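Local coordinates for protein ornithine carbamoyltransferase, mitochondrial (Coccidioides immitis, PDB 3SDS) that catalyses the transfer of the carbamoyl group from carbamoyl phosphate to L-ornithine, giving L-citrulline and phosphate in arginine biosynthesis, at residues L26-D31 with L201-I206; R42-Y47 with A338-E343; G66-M71 with S120-I125. All coordinates share one frame; numbering follows the deposited sequence.

Contact 1: L26-D31 with L201-I206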
loop_
_atom_site.group_PDB
_atom_site.type_symbol
_atom_site.label_atom_id
_atom_site.label_comp_id
_atom_site.label_asym_id
_atom_site.label_seq_id
_atom_site.Cartn_x
_atom_site.Cartn_y
_atom_site.Cartn_z
ATOM N N LEU A 26 21.016 11.758 -3.738
ATOM C CA LEU A 26 21.848 11.175 -2.699
ATOM C C LEU A 26 22.151 9.708 -3.054
ATOM O O LEU A 26 21.311 8.826 -2.815
ATOM C CB LEU A 26 21.180 11.285 -1.328
ATOM C CG LEU A 26 21.963 10.731 -0.120
ATOM C CD1 LEU A 26 23.299 11.456 0.097
ATOM C CD2 LEU A 26 21.165 10.760 1.169
ATOM N N LEU A 27 23.329 9.446 -3.641
ATOM C CA LEU A 27 23.725 8.064 -4.019
ATOM C C LEU A 27 24.722 7.395 -3.050
ATOM O O LEU A 27 24.780 6.151 -2.968
ATOM C CB LEU A 27 24.273 8.009 -5.460
ATOM C CG LEU A 27 23.449 8.626 -6.614
ATOM C CD1 LEU A 27 24.060 8.262 -7.948
ATOM C CD2 LEU A 27 21.968 8.198 -6.586
ATOM N N SER A 28 25.477 8.234 -2.322
ATOM C CA SER A 28 26.594 7.823 -1.455
ATOM C C SER A 28 27.018 8.988 -0.565
ATOM O O SER A 28 26.876 10.146 -0.957
ATOM C CB SER A 28 27.805 7.404 -2.313
ATOM O OG SER A 28 28.979 7.242 -1.522
ATOM N N ILE A 29 27.588 8.687 0.601
ATOM C CA ILE A 29 28.208 9.714 1.443
ATOM C C ILE A 29 29.313 10.484 0.698
ATOM O O ILE A 29 29.653 11.623 1.055
ATOM C CB ILE A 29 28.810 9.123 2.734
ATOM C CG1 ILE A 29 27.833 8.182 3.449
ATOM C CG2 ILE A 29 29.275 10.227 3.667
ATOM C CD1 ILE A 29 26.479 8.804 3.823
ATOM N N ALA A 30 29.876 9.868 -0.338
ATOM C CA ALA A 30 30.864 10.541 -1.174
ATOM C C ALA A 30 30.358 11.872 -1.784
ATOM O O ALA A 30 31.170 12.718 -2.175
ATOM C CB ALA A 30 31.355 9.608 -2.253
ATOM N N ASP A 31 29.033 12.057 -1.856
ATOM C CA ASP A 31 28.447 13.288 -2.412
ATOM C C ASP A 31 28.296 14.407 -1.373
ATOM O O ASP A 31 27.815 15.487 -1.708
ATOM C CB ASP A 31 27.054 13.036 -3.005
ATOM C CG ASP A 31 27.001 11.879 -4.002
ATOM O OD1 ASP A 31 25.977 11.159 -3.942
ATOM O OD2 ASP A 31 27.929 11.691 -4.842
ATOM N N LEU A 201 29.797 -1.149 5.182
ATOM C CA LEU A 201 31.147 -0.731 5.562
ATOM C C LEU A 201 31.674 0.399 4.661
ATOM O O LEU A 201 32.182 1.421 5.158
ATOM C CB LEU A 201 32.105 -1.916 5.550
ATOM C CG LEU A 201 33.591 -1.568 5.617
ATOM C CD1 LEU A 201 33.917 -0.811 6.890
ATOM C CD2 LEU A 201 34.437 -2.822 5.503
ATOM N N PHE A 202 31.530 0.235 3.348
ATOM C CA PHE A 202 32.062 1.238 2.424
ATOM C C PHE A 202 31.665 2.669 2.816
ATOM O O PHE A 202 32.557 3.516 3.037
ATOM C CB PHE A 202 31.706 0.916 0.973
ATOM C CG PHE A 202 32.116 -0.483 0.534
ATOM C CD1 PHE A 202 33.159 -1.155 1.170
ATOM C CD2 PHE A 202 31.468 -1.104 -0.527
ATOM C CE1 PHE A 202 33.523 -2.423 0.785
ATOM C CE2 PHE A 202 31.814 -2.366 -0.928
ATOM C CZ PHE A 202 32.851 -3.040 -0.281
ATOM N N ASP A 203 30.353 2.920 2.952
ATOM C CA ASP A 203 29.841 4.260 3.286
ATOM C C ASP A 203 30.194 4.700 4.706
ATOM O O ASP A 203 30.516 5.883 4.930
ATOM C CB ASP A 203 28.334 4.361 3.083
ATOM C CG ASP A 203 27.944 5.003 1.753
ATOM O OD1 ASP A 203 28.515 6.035 1.336
ATOM O OD2 ASP A 203 27.011 4.466 1.129
ATOM N N LEU A 204 30.138 3.761 5.653
ATOM C CA LEU A 204 30.552 4.027 7.032
ATOM C C LEU A 204 32.002 4.548 7.057
ATOM O O LEU A 204 32.291 5.606 7.665
ATOM C CB LEU A 204 30.396 2.761 7.885
ATOM C CG LEU A 204 30.839 2.687 9.355
ATOM C CD1 LEU A 204 30.239 3.803 10.190
ATOM C CD2 LEU A 204 30.462 1.326 9.967
ATOM N N ALA A 205 32.896 3.824 6.366
ATOM C CA ALA A 205 34.302 4.240 6.195
ATOM C C ALA A 205 34.456 5.673 5.663
ATOM O O ALA A 205 35.233 6.448 6.223
ATOM C CB ALA A 205 35.067 3.252 5.292
ATOM N N ILE A 206 33.731 6.006 4.590
ATOM C CA ILE A 206 33.782 7.352 3.980
ATOM C C ILE A 206 33.310 8.446 4.970
ATOM O O ILE A 206 33.874 9.541 5.027
ATOM C CB ILE A 206 32.957 7.410 2.627
ATOM C CG1 ILE A 206 33.571 6.490 1.563
ATOM C CG2 ILE A 206 32.849 8.841 2.088
ATOM C CD1 ILE A 206 32.730 6.336 0.295
#
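Asp-203 reaches out from its helix and takes two donors on a single carboxylate oxygen. Its OD1 accepts the backbone N of Ile-29 at 2.9 Å, from 37° above the carboxylate plane. The hydroxyl of Ser-28 comes in nearer that plane, on the syn side, with OG 3.1 Å from the same OD1. Beside this polar pair Ile-206 adds an apolar contact: its CG2 branch rests 4.1 Å from CB of Ile-29, the two side chains running past each other in opposite directions, and it also borders Ala-30.

Ser-28 is in turn positioned within its own segment. With OG swung away from the backbone N (chi1 169°), the hydroxyl accepts from N of Ala-30 at 3.0 Å, an ST turn leading into the 3-10 turn 29-31. OD1 of Asp-31 accepts a hydrogen bond from N of Leu-27 at 3.2 Å, closing the loop on itself.

The other oxygen of Asp-203, OD2, takes the backbone N of His-155, a residue that probably binds carbamoyl phosphate, so one carboxylate ties helix 199-210 to two loops of the carbamoyl phosphate half. Ile-29 also packs on Ala-159 of helix 156-169, while Ile-206 faces Leu-232 and Ile-233 of helix 227-237.

Contact 2: R42-Y47 with A338-E343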
loop_
_atom_site.group_PDB
_atom_site.type_symbol
_atom_site.label_atom_id
_atom_site.label_comp_id
_atom_site.label_asym_id
_atom_site.label_seq_id
_atom_site.Cartn_x
_atom_site.Cartn_y
_atom_site.Cartn_z
ATOM N N ARG A 42 22.860 16.155 13.061
ATOM C CA ARG A 42 22.259 17.019 14.095
ATOM C C ARG A 42 20.740 17.170 13.913
ATOM O O ARG A 42 19.988 17.050 14.881
ATOM C CB ARG A 42 22.946 18.378 14.196
ATOM C CG ARG A 42 24.321 18.301 14.865
ATOM C CD ARG A 42 25.029 19.652 14.934
ATOM N NE ARG A 42 25.366 20.160 13.603
ATOM C CZ ARG A 42 26.601 20.285 13.132
ATOM N NH1 ARG A 42 27.644 19.946 13.879
ATOM N NH2 ARG A 42 26.793 20.754 11.904
ATOM N N ASN A 43 20.292 17.386 12.675
ATOM C CA ASN A 43 18.861 17.511 12.398
ATOM C C ASN A 43 18.041 16.280 12.849
ATOM O O ASN A 43 16.982 16.435 13.489
ATOM C CB ASN A 43 18.587 17.874 10.917
ATOM C CG ASN A 43 19.128 19.269 10.520
ATOM O OD1 ASN A 43 19.650 20.032 11.356
ATOM N ND2 ASN A 43 19.021 19.594 9.235
ATOM N N ALA A 44 18.535 15.074 12.537
ATOM C CA ALA A 44 17.878 13.834 12.957
ATOM C C ALA A 44 17.813 13.751 14.487
ATOM O O ALA A 44 16.757 13.454 15.061
ATOM C CB ALA A 44 18.568 12.604 12.358
ATOM N N SER A 45 18.927 14.051 15.144
ATOM C CA SER A 45 18.947 14.074 16.595
ATOM C C SER A 45 17.882 15.030 17.194
ATOM O O SER A 45 17.156 14.667 18.150
ATOM C CB SER A 45 20.320 14.480 17.080
ATOM O OG SER A 45 20.315 14.483 18.482
ATOM N N SER A 46 17.816 16.244 16.631
ATOM C CA SER A 46 16.883 17.271 17.045
ATOM C C SER A 46 15.420 16.846 16.841
ATOM O O SER A 46 14.602 16.928 17.782
ATOM C CB SER A 46 17.165 18.541 16.250
ATOM O OG SER A 46 16.398 19.630 16.728
ATOM N N TYR A 47 15.091 16.398 15.621
ATOM C CA TYR A 47 13.720 16.001 15.290
ATOM C C TYR A 47 13.234 14.848 16.184
ATOM O O TYR A 47 12.054 14.810 16.596
ATOM C CB TYR A 47 13.583 15.640 13.795
ATOM C CG TYR A 47 13.916 16.762 12.809
ATOM C CD1 TYR A 47 13.675 18.117 13.128
ATOM C CD2 TYR A 47 14.444 16.472 11.549
ATOM C CE1 TYR A 47 13.988 19.151 12.224
ATOM C CE2 TYR A 47 14.756 17.500 10.632
ATOM C CZ TYR A 47 14.518 18.830 10.975
ATOM O OH TYR A 47 14.823 19.842 10.079
ATOM N N ALA A 338 15.850 9.018 7.870
ATOM C CA ALA A 338 15.006 9.252 6.689
ATOM C C ALA A 338 14.302 10.613 6.692
ATOM O O ALA A 338 14.199 11.256 5.628
ATOM C CB ALA A 338 13.995 8.144 6.509
ATOM N N ILE A 339 13.825 11.055 7.864
ATOM C CA ILE A 339 13.138 12.349 7.960
ATOM C C ILE A 339 14.118 13.450 7.556
ATOM O O ILE A 339 13.796 14.344 6.747
ATOM C CB ILE A 339 12.547 12.639 9.387
ATOM C CG1 ILE A 339 11.325 11.739 9.699
ATOM C CG2 ILE A 339 12.194 14.158 9.552
ATOM C CD1 ILE A 339 10.823 11.796 11.168
ATOM N N SER A 340 15.322 13.362 8.114
ATOM C CA SER A 340 16.371 14.353 7.869
ATOM C C SER A 340 16.728 14.402 6.378
ATOM O O SER A 340 16.786 15.491 5.779
ATOM C CB SER A 340 17.602 13.992 8.701
ATOM O OG SER A 340 18.621 14.955 8.594
ATOM N N ALA A 341 16.927 13.219 5.784
ATOM C CA ALA A 341 17.364 13.127 4.400
ATOM C C ALA A 341 16.304 13.592 3.403
ATOM O O ALA A 341 16.626 14.314 2.440
ATOM C CB ALA A 341 17.838 11.729 4.073
ATOM N N LEU A 342 15.056 13.179 3.629
ATOM C CA LEU A 342 13.955 13.601 2.771
ATOM C C LEU A 342 13.694 15.101 2.901
ATOM O O LEU A 342 13.422 15.748 1.885
ATOM C CB LEU A 342 12.661 12.821 3.058
ATOM C CG LEU A 342 12.612 11.304 2.896
ATOM C CD1 LEU A 342 11.549 10.741 3.816
ATOM C CD2 LEU A 342 12.328 10.907 1.472
ATOM N N GLU A 343 13.753 15.662 4.114
ATOM C CA GLU A 343 13.641 17.125 4.239
ATOM C C GLU A 343 14.702 17.843 3.403
ATOM O O GLU A 343 14.398 18.835 2.714
ATOM C CB GLU A 343 13.748 17.612 5.689
ATOM C CG GLU A 343 13.312 19.072 5.882
ATOM C CD GLU A 343 14.099 19.793 6.972
ATOM O OE1 GLU A 343 14.947 19.134 7.619
ATOM O OE2 GLU A 343 13.873 21.026 7.175
#
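Ile-339, Ser-340 and Glu-343 line the side of helix 327-347 that meets Ala-44 and Tyr-47 of helix 34-51. This is a helix-helix crossing characteristic of the carbamoyltransferase fold, in which the helix near the C-terminus returns from the ornithine-binding half to pack on the carbamoyl phosphate half. The local axes approach to 8.6 Å at 123°, so the helices run nearer antiparallel than parallel.

Ile-339 comes first. It offers its CG2 branch to the tyrosine, 3.8 Å from CD2 of Tyr-47, approaching the ring obliquely. It also meets Leu-60 and Ala-87, the latter on helix 78-90.

Ser-340 sits where the backbones come nearest. Small residues allow this: CB of Ser-340 is 4.0 Å from CB of Ala-44. Its OG is turned away from its own backbone N (chi1 -176°), which carries it over to the other helix; there it bonds the carbonyl O of Leu-40 and lies 3.7 Å from CB of Asn-43.

One turn on, Glu-343 meets the end of the tyrosine. The side chains cross at about a right angle, and OE2 is held by a salt bridge to Arg-59, which would fix the carboxylate and probably help keep it ionised. The Tyr-47 ring also has the carbonyl O of Asn-43, one turn earlier in its own helix, over one face near the rim. At the ring's edge the phenol OH donates to OE1 of Glu-343 at 2.6 Å, meeting that oxygen from above the carboxylate plane.

Contact 3: G66-M71 with S120-I125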
loop_
_atom_site.group_PDB
_atom_site.type_symbol
_atom_site.label_atom_id
_atom_site.label_comp_id
_atom_site.label_asym_id
_atom_site.label_seq_id
_atom_site.Cartn_x
_atom_site.Cartn_y
_atom_site.Cartn_z
ATOM N N GLY A 66 -0.153 16.586 -0.152
ATOM C CA GLY A 66 -0.495 16.550 -1.565
ATOM C C GLY A 66 0.509 15.749 -2.393
ATOM O O GLY A 66 0.243 15.470 -3.572
ATOM N N LYS A 67 1.640 15.350 -1.792
ATOM C CA LYS A 67 2.748 14.778 -2.550
ATOM C C LYS A 67 3.020 13.294 -2.352
ATOM O O LYS A 67 2.853 12.753 -1.249
ATOM C CB LYS A 67 4.017 15.578 -2.323
ATOM C CG LYS A 67 3.792 17.039 -2.573
ATOM C CD LYS A 67 5.049 17.831 -2.825
ATOM C CE LYS A 67 4.633 19.229 -3.249
ATOM N NZ LYS A 67 5.694 20.185 -2.936
ATOM N N THR A 68 3.436 12.638 -3.439
ATOM C CA THR A 68 3.742 11.202 -3.434
ATOM C C THR A 68 5.243 10.945 -3.514
ATOM O O THR A 68 5.956 11.602 -4.301
ATOM C CB THR A 68 3.084 10.515 -4.629
ATOM O OG1 THR A 68 1.689 10.828 -4.631
ATOM C CG2 THR A 68 3.276 9.007 -4.571
ATOM N N VAL A 69 5.718 9.998 -2.708
ATOM C CA VAL A 69 7.087 9.496 -2.842
ATOM C C VAL A 69 7.031 8.045 -3.337
ATOM O O VAL A 69 6.377 7.198 -2.716
ATOM C CB VAL A 69 7.838 9.585 -1.499
ATOM C CG1 VAL A 69 9.219 8.905 -1.580
ATOM C CG2 VAL A 69 7.968 11.021 -1.059
ATOM N N ALA A 70 7.698 7.744 -4.447
ATOM C CA ALA A 70 7.710 6.354 -4.945
ATOM C C ALA A 70 8.860 5.528 -4.362
ATOM O O ALA A 70 10.021 5.951 -4.389
ATOM C CB ALA A 70 7.751 6.321 -6.466
ATOM N N MET A 71 8.534 4.357 -3.823
ATOM C CA MET A 71 9.550 3.403 -3.348
ATOM C C MET A 71 9.688 2.254 -4.346
ATOM O O MET A 71 8.745 1.466 -4.539
ATOM C CB MET A 71 9.179 2.837 -1.971
ATOM C CG MET A 71 8.850 3.869 -0.900
ATOM S SD MET A 71 8.355 3.127 0.686
ATOM C CE MET A 71 6.730 2.475 0.343
ATOM N N SER A 120 7.821 11.934 -13.622
ATOM C CA SER A 120 6.985 13.059 -13.999
ATOM C C SER A 120 5.668 13.153 -13.199
ATOM O O SER A 120 4.972 14.180 -13.252
ATOM C CB SER A 120 6.762 13.102 -15.522
ATOM O OG SER A 120 5.962 12.033 -15.993
ATOM N N MET A 121 5.342 12.096 -12.447
ATOM C CA MET A 121 4.082 12.031 -11.655
ATOM C C MET A 121 4.328 11.827 -10.144
ATOM O O MET A 121 3.389 11.568 -9.399
ATOM C CB MET A 121 3.087 10.973 -12.212
ATOM C CG MET A 121 2.702 11.109 -13.703
ATOM S SD MET A 121 1.508 9.864 -14.351
ATOM C CE MET A 121 2.491 8.390 -14.593
ATOM N N VAL A 122 5.578 11.955 -9.692
ATOM C CA VAL A 122 5.900 11.913 -8.250
ATOM C C VAL A 122 6.868 13.032 -7.868
ATOM O O VAL A 122 7.440 13.700 -8.754
ATOM C CB VAL A 122 6.485 10.520 -7.784
ATOM C CG1 VAL A 122 5.616 9.347 -8.280
ATOM C CG2 VAL A 122 7.923 10.340 -8.218
ATOM N N SER A 123 7.075 13.225 -6.565
ATOM C CA SER A 123 8.030 14.230 -6.087
ATOM C C SER A 123 9.417 13.693 -5.685
ATOM O O SER A 123 10.374 14.486 -5.536
ATOM C CB SER A 123 7.428 14.990 -4.922
ATOM O OG SER A 123 6.182 15.533 -5.316
ATOM N N CYS A 124 9.523 12.372 -5.496
ATOM C CA CYS A 124 10.786 11.738 -5.137
ATOM C C CYS A 124 10.770 10.254 -5.448
ATOM O O CYS A 124 9.722 9.623 -5.424
ATOM C CB CYS A 124 11.083 11.949 -3.642
ATOM S SG CYS A 124 12.583 11.107 -3.022
ATOM N N ILE A 125 11.941 9.690 -5.722
ATOM C CA ILE A 125 12.090 8.226 -5.789
ATOM C C ILE A 125 13.115 7.720 -4.779
ATOM O O ILE A 125 14.266 8.163 -4.785
ATOM C CB ILE A 125 12.477 7.719 -7.194
ATOM C CG1 ILE A 125 11.523 8.289 -8.256
ATOM C CG2 ILE A 125 12.473 6.199 -7.212
ATOM C CD1 ILE A 125 12.009 8.162 -9.688
HETATM O O HOH W 1 3.817 14.211 -5.619
#
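The flat groups joining Thr-68 and Ala-70 to Ser-123 and Cys-124 are peptide units, meeting through their N-H and C=O groups. O of Thr-68 takes N of Ser-123 at 3.0 Å, one residue before the position that regular parallel pairing would use. The register that pairs Ala-70 with Ile-125 begins with N of Ala-70 on O of Cys-124 at 2.9 Å and continues in the backbone bond of Ala-70 with Val-126. A CA-H...O contact accompanies it, CA of Ile-125 lying 3.4 Å from O of Ala-70.

Side chains dress the two faces of this ladder. On one, Val-69 lays CG1 4.1 Å from CB of Cys-124. Over the other, CB of Ala-70 has CG1 of Val-122 at 4.1 Å, and Ile-125 continues that face.

At the start of the pairing a water takes over from direct bonding. It accepts from N of Thr-68 at 2.7 Å and also bonds OG of Ser-123. That hydroxyl is placed by its chi1 of -55°, which sets OG beside the backbone N, anti to the carbonyl carbon, where it meets the Lys-67 side chain. The methylenes of the lysine run alongside it, CD coming to 3.6 Å from OG of Ser-123, before the chain leads its amine away.

At the subunit boundary of the trimer, Thr-68 packs on Gly-86 and Met-121 on Leu-335, both of a neighbouring subunit. Strand 68-73 lies between 124-128, which ends at the probable carbamoyl phosphate ligand Arg-128, and 94-98, whose Met-96 touches Thr-68 and Ala-70, in the four-stranded parallel sheet of the carbamoyl phosphate half.

Contacts 1 and 2 interleave along the chain, in the order 26-31, 42-47, then 201-206, 338-343, and contact 3 (66-71 with 120-125) closes within the spans of both. Contact 1 joins the loop before helix 34-51 to helix 199-210 of the ornithine half; contact 2, its centre about 17 Å away, brings the returning C-terminal helix onto helix 34-51. Both thus link parts of the chain far apart in sequence, and both rest against helix 156-169. Contact 3 stays within the carbamoyl phosphate half, its centre about 24 Å from that of contact 1 and 19 Å from that of contact 2, toward a neighbouring subunit; it is the central strand pair of the four-stranded parallel sheet of that half.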